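Local coordinates for Poly(A) RNA polymerase protein 2 (Saccharomyces cerevisiae, PDB 3NYB) that adds poly(A) tails to RNA as the polymerase of the TRAMP complex, probably marking the RNAs for nuclear surveillance and decay, at residues I166-L171 and F187-L192; Y97-H102 and P121-V126. The protein carries 1 engineered substitution. All blocks are in the same frame, centred on the assembly; numbering follows the deposited sequence.

Interaction 1 of 2, residues I166-L171 and F187-L192; sequences IVKQFL and FSIICL
Ile-189 of helix 186-198 points at the 166-171 turn of helix 160-173 and meets Val-167, Lys-168 and Leu-171. Its chain forks at CB. With chi1 at -57°, CG2 lies anti to the backbone N and CG1 anti to the carbonyl carbon, and the two branches reach different partners. Ile-189 CG2 lies 4.0 Å from Val-167 CG1, the two side chains sliding past each other in opposite directions. Ile-189 CG1 comes 4.1 Å from Leu-171 CD1. Beyond it, the extended chain carries Ile-189 CD1 to 3.8 Å from the same Leu-171 CD1, a tip-to-tip meeting of methyls. The Ile-189 CD1 methyl also lies 4.2 Å from Lys-168 CG, where the lysine chain crosses at about a right angle. The axes of the two segments approach to 10.7 Å, their directions at 131°, nearer antiparallel than parallel, probably within the helical central domain that accompanies the catalytic domain in this nucleotidyltransferase. Phe-289 of helix 282-304 touches both Val-167 and Leu-171, extending the apolar packing. Past its apolar stem Lys-168 bends at its last torsion, and NZ makes a weak hydrogen bond to Leu-72 O in the loop that follows strand 62-65 of the palm sheet.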
loop_
_atom_site.group_PDB
_atom_site.type_symbol
_atom_site.label_atom_id
_atom_site.label_comp_id
_atom_site.label_asym_id
_atom_site.label_seq_id
_atom_site.Cartn_x
_atom_site.Cartn_y
_atom_site.Cartn_z
ATOM N N ILE A 166 3.390 4.393 3.579
ATOM C CA ILE A 166 4.048 5.240 2.588
ATOM C C ILE A 166 3.405 5.120 1.211
ATOM O O ILE A 166 3.028 6.120 0.598
ATOM C CB ILE A 166 5.528 4.901 2.465
ATOM C CG1 ILE A 166 6.198 4.983 3.831
ATOM C CG2 ILE A 166 6.198 5.855 1.509
ATOM C CD1 ILE A 166 6.190 6.363 4.419
ATOM N N VAL A 167 3.281 3.888 0.732
ATOM C CA VAL A 167 2.660 3.627 -0.557
ATOM C C VAL A 167 1.216 4.129 -0.575
ATOM O O VAL A 167 0.715 4.589 -1.607
ATOM C CB VAL A 167 2.675 2.124 -0.878
ATOM C CG1 VAL A 167 2.212 1.877 -2.303
ATOM C CG2 VAL A 167 4.058 1.561 -0.687
ATOM N N LYS A 168 0.543 4.033 0.567
ATOM C CA LYS A 168 -0.849 4.451 0.645
ATOM C C LYS A 168 -0.886 5.967 0.488
ATOM O O LYS A 168 -1.626 6.501 -0.342
ATOM C CB LYS A 168 -1.468 4.010 1.971
ATOM C CG LYS A 168 -2.761 3.190 1.846
ATOM C CD LYS A 168 -2.907 2.236 3.032
ATOM C CE LYS A 168 -4.251 1.519 3.071
ATOM N NZ LYS A 168 -5.386 2.442 3.321
ATOM N N GLN A 169 -0.056 6.652 1.267
ATOM C CA GLN A 169 0.050 8.103 1.178
ATOM C C GLN A 169 0.400 8.532 -0.237
ATOM O O GLN A 169 -0.248 9.399 -0.820
ATOM C CB GLN A 169 1.109 8.628 2.139
ATOM C CG GLN A 169 1.357 10.126 2.006
ATOM C CD GLN A 169 0.083 10.942 2.151
ATOM O OE1 GLN A 169 -0.823 10.568 2.891
ATOM N NE2 GLN A 169 0.012 12.063 1.443
ATOM N N PHE A 170 1.434 7.924 -0.799
ATOM C CA PHE A 170 1.803 8.266 -2.157
ATOM C C PHE A 170 0.592 8.182 -3.092
ATOM O O PHE A 170 0.233 9.164 -3.749
ATOM C CB PHE A 170 2.908 7.356 -2.662
ATOM C CG PHE A 170 3.215 7.556 -4.105
ATOM C CD1 PHE A 170 3.942 8.658 -4.519
ATOM C CD2 PHE A 170 2.752 6.656 -5.056
ATOM C CE1 PHE A 170 4.212 8.858 -5.865
ATOM C CE2 PHE A 170 3.020 6.845 -6.404
ATOM C CZ PHE A 170 3.749 7.952 -6.808
ATOM N N LEU A 171 -0.037 7.010 -3.138
ATOM C CA LEU A 171 -1.165 6.780 -4.029
ATOM C C LEU A 171 -2.291 7.758 -3.812
ATOM O O LEU A 171 -3.052 8.022 -4.731
ATOM C CB LEU A 171 -1.720 5.373 -3.854
ATOM C CG LEU A 171 -0.903 4.253 -4.476
ATOM C CD1 LEU A 171 -1.718 2.974 -4.412
ATOM C CD2 LEU A 171 -0.528 4.593 -5.916
ATOM N N PHE A 187 -6.642 -3.934 0.047
ATOM C CA PHE A 187 -6.062 -5.276 0.105
ATOM C C PHE A 187 -4.978 -5.441 -0.965
ATOM O O PHE A 187 -3.894 -5.958 -0.699
ATOM C CB PHE A 187 -7.144 -6.360 -0.022
ATOM C CG PHE A 187 -6.594 -7.750 -0.181
ATOM C CD1 PHE A 187 -6.280 -8.518 0.924
ATOM C CD2 PHE A 187 -6.386 -8.282 -1.441
ATOM C CE1 PHE A 187 -5.771 -9.787 0.774
ATOM C CE2 PHE A 187 -5.874 -9.545 -1.597
ATOM C CZ PHE A 187 -5.567 -10.300 -0.489
ATOM N N SER A 188 -5.272 -4.978 -2.170
ATOM C CA SER A 188 -4.319 -5.044 -3.268
ATOM C C SER A 188 -2.988 -4.408 -2.911
ATOM O O SER A 188 -1.928 -4.961 -3.203
ATOM C CB SER A 188 -4.891 -4.365 -4.514
ATOM O OG SER A 188 -6.068 -5.026 -4.949
ATOM N N ILE A 189 -3.035 -3.236 -2.295
ATOM C CA ILE A 189 -1.801 -2.545 -1.960
ATOM C C ILE A 189 -1.023 -3.393 -0.974
ATOM O O ILE A 189 0.177 -3.612 -1.137
ATOM C CB ILE A 189 -2.053 -1.172 -1.342
ATOM C CG1 ILE A 189 -2.900 -0.309 -2.281
ATOM C CG2 ILE A 189 -0.730 -0.479 -1.054
ATOM C CD1 ILE A 189 -3.371 0.997 -1.643
ATOM N N ILE A 190 -1.722 -3.876 0.049
ATOM C CA ILE A 190 -1.101 -4.710 1.068
ATOM C C ILE A 190 -0.435 -5.913 0.427
ATOM O O ILE A 190 0.715 -6.239 0.735
ATOM C CB ILE A 190 -2.121 -5.200 2.087
ATOM C CG1 ILE A 190 -2.872 -4.009 2.675
ATOM C CG2 ILE A 190 -1.437 -5.987 3.175
ATOM C CD1 ILE A 190 -3.838 -4.391 3.779
ATOM N N CYS A 191 -1.160 -6.561 -0.478
ATOM C CA CYS A 191 -0.628 -7.713 -1.197
ATOM C C CYS A 191 0.707 -7.421 -1.881
ATOM O O CYS A 191 1.685 -8.136 -1.665
ATOM C CB CYS A 191 -1.630 -8.233 -2.224
ATOM S SG CYS A 191 -1.053 -9.707 -3.056
ATOM N N LEU A 192 0.743 -6.377 -2.705
ATOM C CA LEU A 192 1.951 -6.035 -3.456
ATOM C C LEU A 192 3.166 -5.884 -2.562
ATOM O O LEU A 192 4.226 -6.439 -2.837
ATOM C CB LEU A 192 1.755 -4.741 -4.237
ATOM C CG LEU A 192 0.678 -4.714 -5.312
ATOM C CD1 LEU A 192 0.568 -3.301 -5.866
ATOM C CD2 LEU A 192 0.963 -5.722 -6.414
#

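Interaction 2 of 2, residues Y97-H102 and P121-V126; sequences YSLASH and PIIKFV
Ile-123 projects from strand 121-127 toward helix 92-105 and touches Leu-99 and Ala-100 through a single atom, its terminal CD1. CG1 stands anti to the backbone N (chi1 178°), carrying the branch out from the strand to the helix, and the methyl arrives end-on. Ile-123 CD1 lies 4.1 Å from Ala-100 CA and 4.2 Å from Ala-100 CB. The CB bond of Ala-100 runs across the approach rather than into it, and the isoleucine methyl lies over the backbone of the helix beside this small side chain. Leu-99 does point at the strand; its nearest atom is the branch carbon CG, 4.4 Å from Ile-123 CD1, not either of its methyls.

The strand alternates. Pro-121, Ile-123 and Phe-125 all touch helix 92-105, Pro-121 and Ile-123 on Leu-96 and Phe-125 on Leu-103. The strand itself is held between 113-116 and 132-137 by backbone hydrogen bonds, among them Ile-122 with Val-115 and Ile-123 with Val-136. This is helix-on-sheet packing in the alpha/beta palm of the nucleotidyltransferase fold. No hydrogen bond or charge pair joins the two segments, and the side-chain atoms that meet are all carbon. The contact therefore probably rests on shape and the exclusion of water, with no directional bond between the two segments.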
loop_
_atom_site.group_PDB
_atom_site.type_symbol
_atom_site.label_atom_id
_atom_site.label_comp_id
_atom_site.label_asym_id
_atom_site.label_seq_id
_atom_site.Cartn_x
_atom_site.Cartn_y
_atom_site.Cartn_z
ATOM N N TYR A 97 -31.232 4.202 4.619
ATOM C CA TYR A 97 -32.001 5.437 4.464
ATOM C C TYR A 97 -32.516 5.913 5.821
ATOM O O TYR A 97 -32.513 7.112 6.115
ATOM C CB TYR A 97 -33.165 5.259 3.482
ATOM C CG TYR A 97 -32.764 4.689 2.141
ATOM C CD1 TYR A 97 -33.543 3.717 1.513
ATOM C CD2 TYR A 97 -31.598 5.106 1.507
ATOM C CE1 TYR A 97 -33.182 3.188 0.289
ATOM C CE2 TYR A 97 -31.227 4.583 0.281
ATOM C CZ TYR A 97 -32.023 3.625 -0.325
ATOM O OH TYR A 97 -31.651 3.101 -1.544
ATOM N N SER A 98 -32.941 4.961 6.648
ATOM C CA SER A 98 -33.498 5.272 7.963
ATOM C C SER A 98 -32.428 5.768 8.926
ATOM O O SER A 98 -32.648 6.717 9.676
ATOM C CB SER A 98 -34.188 4.043 8.554
ATOM O OG SER A 98 -35.142 3.527 7.648
ATOM N N LEU A 99 -31.277 5.104 8.909
ATOM C CA LEU A 99 -30.131 5.513 9.709
ATOM C C LEU A 99 -29.687 6.918 9.295
ATOM O O LEU A 99 -29.409 7.769 10.147
ATOM C CB LEU A 99 -28.979 4.528 9.497
ATOM C CG LEU A 99 -27.672 4.789 10.243
ATOM C CD1 LEU A 99 -27.928 5.171 11.712
ATOM C CD2 LEU A 99 -26.758 3.569 10.148
ATOM N N ALA A 100 -29.616 7.151 7.983
ATOM C CA ALA A 100 -29.253 8.465 7.455
ATOM C C ALA A 100 -30.200 9.528 7.965
ATOM O O ALA A 100 -29.787 10.474 8.632
ATOM C CB ALA A 100 -29.248 8.458 5.927
ATOM N N SER A 101 -31.477 9.369 7.637
ATOM C CA SER A 101 -32.493 10.298 8.103
ATOM C C SER A 101 -32.310 10.594 9.588
ATOM O O SER A 101 -32.422 11.738 10.020
ATOM C CB SER A 101 -33.874 9.717 7.849
ATOM O OG SER A 101 -34.783 10.730 7.532
ATOM N N HIS A 102 -31.992 9.561 10.358
ATOM C CA HIS A 102 -31.895 9.668 11.817
ATOM C C HIS A 102 -30.625 10.408 12.268
ATOM O O HIS A 102 -30.660 11.242 13.175
ATOM C CB HIS A 102 -31.981 8.262 12.432
ATOM C CG HIS A 102 -31.921 8.232 13.930
ATOM N ND1 HIS A 102 -31.030 7.441 14.622
ATOM C CD2 HIS A 102 -32.660 8.875 14.865
ATOM C CE1 HIS A 102 -31.213 7.604 15.920
ATOM N NE2 HIS A 102 -32.193 8.473 16.094
ATOM N N PRO A 121 -23.654 -1.894 0.071
ATOM C CA PRO A 121 -24.090 -0.495 0.148
ATOM C C PRO A 121 -23.582 0.151 1.424
ATOM O O PRO A 121 -23.637 -0.469 2.485
ATOM C CB PRO A 121 -25.612 -0.601 0.171
ATOM C CG PRO A 121 -25.900 -1.949 0.717
ATOM C CD PRO A 121 -24.724 -2.840 0.432
ATOM N N ILE A 122 -23.090 1.381 1.310
ATOM C CA ILE A 122 -22.419 2.053 2.414
ATOM C C ILE A 122 -22.889 3.493 2.587
ATOM O O ILE A 122 -23.258 4.158 1.625
ATOM C CB ILE A 122 -20.901 2.052 2.204
ATOM C CG1 ILE A 122 -20.367 0.627 2.276
ATOM C CG2 ILE A 122 -20.209 2.919 3.236
ATOM C CD1 ILE A 122 -18.928 0.525 1.824
ATOM N N ILE A 123 -22.870 3.964 3.826
ATOM C CA ILE A 123 -23.285 5.323 4.152
ATOM C C ILE A 123 -22.069 6.097 4.700
ATOM O O ILE A 123 -21.459 5.700 5.702
ATOM C CB ILE A 123 -24.449 5.282 5.174
ATOM C CG1 ILE A 123 -24.889 6.670 5.577
ATOM C CG2 ILE A 123 -24.049 4.532 6.439
ATOM C CD1 ILE A 123 -25.547 6.673 6.937
ATOM N N LYS A 124 -21.690 7.175 4.020
ATOM C CA LYS A 124 -20.543 7.982 4.448
ATOM C C LYS A 124 -21.022 9.301 5.022
ATOM O O LYS A 124 -21.963 9.889 4.506
ATOM C CB LYS A 124 -19.616 8.282 3.272
ATOM C CG LYS A 124 -19.077 7.061 2.570
ATOM C CD LYS A 124 -18.473 7.449 1.227
ATOM C CE LYS A 124 -17.284 8.390 1.392
ATOM N NZ LYS A 124 -16.637 8.717 0.087
ATOM N N PHE A 125 -20.372 9.772 6.080
ATOM C CA PHE A 125 -20.711 11.063 6.667
ATOM C C PHE A 125 -19.603 11.596 7.574
ATOM O O PHE A 125 -18.567 10.961 7.755
ATOM C CB PHE A 125 -22.038 10.978 7.432
ATOM C CG PHE A 125 -21.979 10.112 8.663
ATOM C CD1 PHE A 125 -21.740 10.670 9.913
ATOM C CD2 PHE A 125 -22.160 8.735 8.570
ATOM C CE1 PHE A 125 -21.684 9.869 11.055
ATOM C CE2 PHE A 125 -22.105 7.926 9.700
ATOM C CZ PHE A 125 -21.867 8.491 10.948
ATOM N N VAL A 126 -19.829 12.774 8.138
ATOM C CA VAL A 126 -18.897 13.352 9.097
ATOM C C VAL A 126 -19.626 13.679 10.389
ATOM O O VAL A 126 -20.619 14.405 10.377
ATOM C CB VAL A 126 -18.254 14.642 8.541
ATOM C CG1 VAL A 126 -17.438 15.334 9.609
ATOM C CG2 VAL A 126 -17.384 14.328 7.336
#

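How the interactions relate
Along the chain the two contacts come in series: interaction 2 closes before interaction 1 opens. Their centres are 28 Å apart and their nearest atoms about 13 Å, with no touch between them. Interaction 2 lies toward the periphery, 24 Å from the centre of the chain, and packs helix 92-105 on the five-stranded sheet of the palm. Interaction 1, 5 Å from the chain centre, joins helices 160-173 and 186-198 and shares no helix or strand with it. Interaction 2 thus lies in the palm and interaction 1 probably in the helical central domain; catalytic and central domains together make up this polymerase fragment.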